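Local structure of carbon monoxide oxidation system transcription regulator CooA-1 (2FMY) at residues G75-T80 with L114-V119; T9-V14 with V48-S53. The protein probably senses carbon monoxide through a bound haem and in response activates transcription by binding DNA, as a dimeric regulator of the CRP type. All blocks are in the same frame, centred on the assembly; numbering follows the deposited sequence.

Contact 1 (G75-T80 with L114-V119). With HEM (protoporphyrin IX containing Fe), chain E.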
loop_
_atom_site.group_PDB
_atom_site.type_symbol
_atom_site.label_atom_id
_atom_site.label_comp_id
_atom_site.label_asym_id
_atom_site.label_seq_id
_atom_site.Cartn_x
_atom_site.Cartn_y
_atom_site.Cartn_z
ATOM N N GLY A 75 3.471 20.644 1.853
ATOM C CA GLY A 75 4.233 20.215 0.684
ATOM C C GLY A 75 3.843 18.844 0.163
ATOM O O GLY A 75 4.289 18.430 -0.916
ATOM N N ASP A 76 2.998 18.141 0.911
ATOM C CA ASP A 76 2.563 16.803 0.516
ATOM C C ASP A 76 1.336 16.802 -0.380
ATOM O O ASP A 76 0.398 17.558 -0.158
ATOM C CB ASP A 76 2.304 15.926 1.746
ATOM C CG ASP A 76 3.585 15.467 2.424
ATOM O OD1 ASP A 76 4.651 15.417 1.773
ATOM O OD2 ASP A 76 3.518 15.153 3.629
ATOM N N ILE A 77 1.353 15.904 -1.359
ATOM C CA ILE A 77 0.272 15.706 -2.322
ATOM C C ILE A 77 -0.601 14.516 -1.910
ATOM O O ILE A 77 -0.098 13.501 -1.444
ATOM C CB ILE A 77 0.837 15.419 -3.751
ATOM C CG1 ILE A 77 1.580 16.630 -4.336
ATOM C CG2 ILE A 77 -0.248 14.967 -4.710
ATOM C CD1 ILE A 77 0.686 17.805 -4.769
ATOM N N PHE A 78 -1.912 14.657 -2.075
ATOM C CA PHE A 78 -2.811 13.510 -2.023
ATOM C C PHE A 78 -4.001 13.759 -2.947
ATOM O O PHE A 78 -3.996 14.721 -3.705
ATOM C CB PHE A 78 -3.223 13.152 -0.576
ATOM C CG PHE A 78 -3.561 11.688 -0.396
ATOM C CD1 PHE A 78 -2.618 10.697 -0.695
ATOM C CD2 PHE A 78 -4.824 11.298 0.037
ATOM C CE1 PHE A 78 -2.943 9.355 -0.571
ATOM C CE2 PHE A 78 -5.148 9.961 0.169
ATOM C CZ PHE A 78 -4.211 8.988 -0.131
ATOM N N CYS A 79 -4.995 12.883 -2.906
ATOM C CA CYS A 79 -6.139 12.969 -3.820
ATOM C C CYS A 79 -7.437 12.561 -3.137
ATOM O O CYS A 79 -7.443 12.143 -1.973
ATOM C CB CYS A 79 -5.909 12.080 -5.035
ATOM S SG CYS A 79 -5.991 10.325 -4.634
ATOM N N THR A 80 -8.534 12.676 -3.877
ATOM C CA THR A 80 -9.844 12.379 -3.345
ATOM C C THR A 80 -10.423 11.079 -3.907
ATOM O O THR A 80 -11.596 10.811 -3.716
ATOM C CB THR A 80 -10.840 13.535 -3.622
ATOM O OG1 THR A 80 -11.119 13.602 -5.023
ATOM C CG2 THR A 80 -10.272 14.876 -3.171
ATOM N N LEU A 114 7.853 12.973 -7.598
ATOM C CA LEU A 114 8.819 12.613 -6.557
ATOM C C LEU A 114 8.200 12.694 -5.158
ATOM O O LEU A 114 8.512 11.864 -4.301
ATOM C CB LEU A 114 10.105 13.460 -6.628
ATOM C CG LEU A 114 11.008 13.261 -7.848
ATOM C CD1 LEU A 114 12.150 14.273 -7.847
ATOM C CD2 LEU A 114 11.533 11.815 -7.951
ATOM N N ASN A 115 7.335 13.689 -4.936
ATOM C CA ASN A 115 6.634 13.825 -3.661
ATOM C C ASN A 115 5.591 12.737 -3.494
ATOM O O ASN A 115 5.381 12.246 -2.396
ATOM C CB ASN A 115 5.953 15.192 -3.491
ATOM C CG ASN A 115 5.106 15.250 -2.212
ATOM O OD1 ASN A 115 3.904 14.974 -2.235
ATOM N ND2 ASN A 115 5.752 15.536 -1.084
ATOM N N MET A 116 4.942 12.380 -4.601
ATOM C CA MET A 116 3.967 11.307 -4.613
ATOM C C MET A 116 4.573 9.965 -4.209
ATOM O O MET A 116 3.965 9.219 -3.440
ATOM C CB MET A 116 3.297 11.234 -5.984
ATOM C CG MET A 116 2.259 12.325 -6.196
ATOM S SD MET A 116 1.737 12.422 -7.917
ATOM C CE MET A 116 0.762 10.934 -8.071
ATOM N N VAL A 117 5.779 9.686 -4.700
ATOM C CA VAL A 117 6.545 8.480 -4.343
ATOM C C VAL A 117 6.801 8.390 -2.829
ATOM O O VAL A 117 6.595 7.342 -2.223
ATOM C CB VAL A 117 7.888 8.438 -5.130
ATOM C CG1 VAL A 117 8.889 7.527 -4.464
ATOM C CG2 VAL A 117 7.649 8.038 -6.597
ATOM N N LYS A 118 7.259 9.496 -2.239
ATOM C CA LYS A 118 7.456 9.643 -0.785
ATOM C C LYS A 118 6.167 9.392 0.021
ATOM O O LYS A 118 6.157 8.604 0.976
ATOM C CB LYS A 118 8.013 11.042 -0.486
ATOM C CG LYS A 118 8.215 11.357 0.984
ATOM C CD LYS A 118 8.629 12.814 1.194
ATOM C CE LYS A 118 7.426 13.761 1.164
ATOM N NZ LYS A 118 6.597 13.701 2.414
ATOM N N VAL A 119 5.087 10.066 -0.376
ATOM C CA VAL A 119 3.790 9.906 0.263
ATOM C C VAL A 119 3.256 8.477 0.106
ATOM O O VAL A 119 2.898 7.848 1.103
ATOM C CB VAL A 119 2.743 10.937 -0.274
ATOM C CG1 VAL A 119 1.343 10.663 0.315
ATOM C CG2 VAL A 119 3.186 12.362 0.042
HETATM C CHA HEM E . -6.318 5.057 -7.830
HETATM C CHB HEM E . -5.543 7.825 -11.733
HETATM C CHC HEM E . -3.225 11.064 -8.925
HETATM C CHD HEM E . -3.163 7.834 -5.290
HETATM C C1A HEM E . -6.371 5.546 -9.120
HETATM C C2A HEM E . -7.150 4.995 -10.223
HETATM C C3A HEM E . -6.936 5.754 -11.316
HETATM C C4A HEM E . -6.022 6.819 -10.928
HETATM C CMA HEM E . -7.568 5.545 -12.725
HETATM C CAA HEM E . -8.035 3.727 -10.141
HETATM C CBA HEM E . -7.128 2.576 -10.575
HETATM C CGA HEM E . -7.874 1.285 -10.811
HETATM O O1A HEM E . -8.804 1.245 -11.667
HETATM O O2A HEM E . -7.527 0.280 -10.144
HETATM C C1B HEM E . -4.809 8.921 -11.325
HETATM C C2B HEM E . -4.279 9.948 -12.194
HETATM C C3B HEM E . -3.637 10.851 -11.421
HETATM C C4B HEM E . -3.740 10.421 -10.036
HETATM C CMB HEM E . -4.454 9.947 -13.732
HETATM C CAB HEM E . -2.886 12.121 -11.871
HETATM C CBB HEM E . -3.223 12.803 -12.963
HETATM C C1C HEM E . -3.025 10.512 -7.678
HETATM C C2C HEM E . -2.428 11.140 -6.511
HETATM C C3C HEM E . -2.403 10.236 -5.510
HETATM C C4C HEM E . -2.989 9.005 -6.004
HETATM C CMC HEM E . -1.918 12.599 -6.448
HETATM C CAC HEM E . -1.871 10.431 -4.069
HETATM C CBC HEM E . -0.571 10.680 -3.862
HETATM C C1D HEM E . -4.034 6.803 -5.590
HETATM C C2D HEM E . -4.389 5.697 -4.714
HETATM C C3D HEM E . -5.364 4.832 -5.518
HETATM C C4D HEM E . -5.520 5.494 -6.787
HETATM C CMD HEM E . -3.878 5.430 -3.284
HETATM C CAD HEM E . -6.060 3.541 -5.039
HETATM C CBD HEM E . -7.269 4.033 -4.265
HETATM C CGD HEM E . -7.993 2.918 -3.558
HETATM O O1D HEM E . -8.797 3.216 -2.653
HETATM O O2D HEM E . -7.783 1.733 -3.909
HETATM N NA HEM E . -5.703 6.656 -9.592
HETATM N NB HEM E . -4.465 9.245 -10.022
HETATM N NC HEM E . -3.358 9.222 -7.321
HETATM N ND HEM E . -4.721 6.631 -6.788
HETATM FE FE HEM E . -4.622 7.930 -8.357
#
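Strand 77-79 passes beside helix 114-119 with 8.4 Å between their axes and a signed crossing angle of -74°, and I77 and M116 are the closest pair of CA atoms. G75 has a positive phi, where a CB would jam against the preceding carbonyl. N115 grips the strand with both ends of its amide: OD1 accepts from I77 N (2.9 Å), while ND2 donates to D76 OD1 along an almost straight bond in the amide plane. That oxygen takes N115 ND2 on its anti lone pair and K118 NZ on its syn side, tilted 23° out of the carboxylate plane, in a salt bridge of 2.7 Å; E73 N takes OD2, so both carboxylate oxygens are used. With an alanine in place of N115, the I77 N-H would probably lose its acceptor and D76 OD1 one of its two donors described here. The strand belongs to the cyclic nucleotide-binding fold and the helix to helix 111-135, and haem lies against both. I77 CG2 lies 3.4 Å and M116 CE 3.5 Å from haem CMC. Farther along the helix, V119 sets CG1 3.6 Å from I77 O and 4.1 Å from F78 CD1; chi1 of 175° turns that methyl to the strand.

Contact 2 (T9-V14 with V48-S53)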
loop_
_atom_site.group_PDB
_atom_site.type_symbol
_atom_site.label_atom_id
_atom_site.label_comp_id
_atom_site.label_asym_id
_atom_site.label_seq_id
_atom_site.Cartn_x
_atom_site.Cartn_y
_atom_site.Cartn_z
ATOM N N THR A 9 14.346 19.053 -1.009
ATOM C CA THR A 9 13.662 20.334 -1.138
ATOM C C THR A 9 12.142 20.180 -1.112
ATOM O O THR A 9 11.587 19.175 -1.583
ATOM C CB THR A 9 14.155 21.151 -2.370
ATOM O OG1 THR A 9 13.281 22.268 -2.593
ATOM C CG2 THR A 9 14.196 20.283 -3.626
ATOM N N ASN A 10 11.478 21.168 -0.520
ATOM C CA ASN A 10 10.038 21.124 -0.367
ATOM C C ASN A 10 9.351 21.522 -1.660
ATOM O O ASN A 10 9.795 22.443 -2.361
ATOM C CB ASN A 10 9.575 22.000 0.797
ATOM C CG ASN A 10 8.160 21.677 1.241
ATOM O OD1 ASN A 10 7.194 22.012 0.554
ATOM N ND2 ASN A 10 8.029 21.017 2.395
ATOM N N LEU A 11 8.271 20.812 -1.969
ATOM C CA LEU A 11 7.481 21.070 -3.161
ATOM C C LEU A 11 6.951 22.512 -3.196
ATOM O O LEU A 11 6.883 23.123 -4.263
ATOM C CB LEU A 11 6.358 20.029 -3.288
ATOM C CG LEU A 11 5.425 20.045 -4.504
ATOM C CD1 LEU A 11 6.190 20.187 -5.828
ATOM C CD2 LEU A 11 4.531 18.799 -4.505
ATOM N N LEU A 12 6.624 23.065 -2.029
ATOM C CA LEU A 12 6.160 24.454 -1.944
ATOM C C LEU A 12 7.239 25.450 -2.366
ATOM O O LEU A 12 6.936 26.489 -2.971
ATOM C CB LEU A 12 5.630 24.787 -0.541
ATOM C CG LEU A 12 4.404 23.998 -0.042
ATOM C CD1 LEU A 12 4.109 24.336 1.418
ATOM C CD2 LEU A 12 3.180 24.259 -0.896
ATOM N N GLU A 13 8.492 25.125 -2.048
ATOM C CA GLU A 13 9.635 25.931 -2.468
ATOM C C GLU A 13 9.810 25.882 -3.985
ATOM O O GLU A 13 9.880 26.920 -4.641
ATOM C CB GLU A 13 10.903 25.460 -1.761
ATOM C CG GLU A 13 12.131 26.294 -2.042
ATOM C CD GLU A 13 13.281 25.940 -1.114
ATOM O OE1 GLU A 13 13.018 25.372 -0.027
ATOM O OE2 GLU A 13 14.444 26.226 -1.472
ATOM N N VAL A 14 9.853 24.670 -4.527
ATOM C CA VAL A 14 9.965 24.436 -5.968
ATOM C C VAL A 14 8.858 25.131 -6.775
ATOM O O VAL A 14 9.111 25.652 -7.856
ATOM C CB VAL A 14 9.996 22.924 -6.280
ATOM C CG1 VAL A 14 10.158 22.681 -7.773
ATOM C CG2 VAL A 14 11.149 22.254 -5.516
ATOM N N VAL A 48 -6.928 16.555 -6.973
ATOM C CA VAL A 48 -5.606 16.402 -6.404
ATOM C C VAL A 48 -5.332 17.649 -5.583
ATOM O O VAL A 48 -5.665 18.762 -5.998
ATOM C CB VAL A 48 -4.525 16.141 -7.485
ATOM C CG1 VAL A 48 -3.106 16.158 -6.875
ATOM C CG2 VAL A 48 -4.794 14.798 -8.171
ATOM N N PHE A 49 -4.770 17.457 -4.394
ATOM C CA PHE A 49 -4.499 18.578 -3.506
ATOM C C PHE A 49 -3.106 18.543 -2.901
ATOM O O PHE A 49 -2.454 17.500 -2.847
ATOM C CB PHE A 49 -5.586 18.714 -2.423
ATOM C CG PHE A 49 -5.560 17.625 -1.353
ATOM C CD1 PHE A 49 -4.796 17.780 -0.199
ATOM C CD2 PHE A 49 -6.358 16.490 -1.472
ATOM C CE1 PHE A 49 -4.791 16.804 0.800
ATOM C CE2 PHE A 49 -6.377 15.508 -0.474
ATOM C CZ PHE A 49 -5.589 15.661 0.661
ATOM N N LEU A 50 -2.655 19.719 -2.485
ATOM C CA LEU A 50 -1.362 19.922 -1.858
ATOM C C LEU A 50 -1.650 20.608 -0.532
ATOM O O LEU A 50 -2.443 21.559 -0.489
ATOM C CB LEU A 50 -0.515 20.830 -2.765
ATOM C CG LEU A 50 0.866 21.365 -2.380
ATOM C CD1 LEU A 50 1.850 20.249 -2.120
ATOM C CD2 LEU A 50 1.378 22.242 -3.507
ATOM N N VAL A 51 -1.044 20.110 0.549
ATOM C CA VAL A 51 -1.143 20.765 1.847
ATOM C C VAL A 51 -0.234 21.980 1.789
ATOM O O VAL A 51 0.978 21.841 1.584
ATOM C CB VAL A 51 -0.715 19.852 3.024
ATOM C CG1 VAL A 51 -0.778 20.619 4.357
ATOM C CG2 VAL A 51 -1.569 18.581 3.069
ATOM N N LYS A 52 -0.824 23.161 1.927
ATOM C CA LYS A 52 -0.042 24.400 1.962
ATOM C C LYS A 52 0.435 24.630 3.378
ATOM O O LYS A 52 1.580 25.015 3.598
ATOM C CB LYS A 52 -0.864 25.605 1.475
ATOM C CG LYS A 52 -0.035 26.890 1.295
ATOM C CD LYS A 52 -0.871 28.048 0.772
ATOM C CE LYS A 52 -0.231 29.387 1.157
ATOM N NZ LYS A 52 -0.972 30.540 0.576
ATOM N N SER A 53 -0.463 24.407 4.336
ATOM C CA SER A 53 -0.134 24.539 5.739
ATOM C C SER A 53 -1.049 23.658 6.582
ATOM O O SER A 53 -2.188 23.386 6.211
ATOM C CB SER A 53 -0.237 25.998 6.188
ATOM O OG SER A 53 -1.567 26.460 6.066
#
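L12 and L50 lie alongside one another, pointing opposite ways, their CD2 methyls 3.8 Å apart, and beside them CD2 of L11 meets CD1 of L50 at 3.9 Å. L50 lies between the two helix leucines: CD1 meets L11 and CD2 meets L12. Its CG lies anti to the backbone N (chi1 175°), which carries the fork out from strand 48-53 toward the helix. The close fit extends to the backbone, where CD1 of L12 rests 3.4 Å from K52 O and 4.0 Å from V51 O. Leucine suits all three places, since its two terminal methyls can fill space in two directions without asking for a polar partner. L11 is buried more deeply than L12, for its side chain also packs on I77 and on A111, F112 and N115 of helix 111-135.

The strand is an inner one of the antiparallel sheet in the cyclic nucleotide-binding fold, a beta-roll of the cupin type, and the short helix 11-14 packs against it through L11 and L12. N10 is the N-cap of this helix: its OD1 accepts from L12 N at 2.8 Å, in the carbonyl plane and on a lone pair. Asparagine fits here because one amide can receive one N-H of the first turn, that of L12, and still donate through ND2 to the loop carbonyl of A74, just before strand 77-79.

The loose side is at K52, where no hydrogen bond joins the two segments. A classic beta bulge sets K52 and S53 together opposite T93. K52 is exposed, with its CB directed away from the helix, and its side chain comes no nearer than 4.7 Å, from CG to L12 CD2. Its extended chain runs to a salt bridge with E29, a natural place for a long charged residue at the solvent edge.

Both segments of contact 2 do not follow one another directly, but each precedes those of contact 1 in sequence, and the contact centres lie 9 Å apart. They share one antiparallel sheet, in which strands 77-79 and 47-53 are neighbours: G75 N probably bonds to V51 O, and F78 O to F49 N. Packing joins them as well, L50 CD1 lying near G75 O. The edge strand 77-79 has helix 111-135 beside it, while the short helix 11-14 sits by both strand 47-53 and helix 111-135. Contact 1 borders the haem, while contact 2 lies on the neighbouring strand, whose V48 also reaches it. Helix 111-135 also meets the second subunit, so haem pocket and dimer interface share this helix, consistent with a route for signalling.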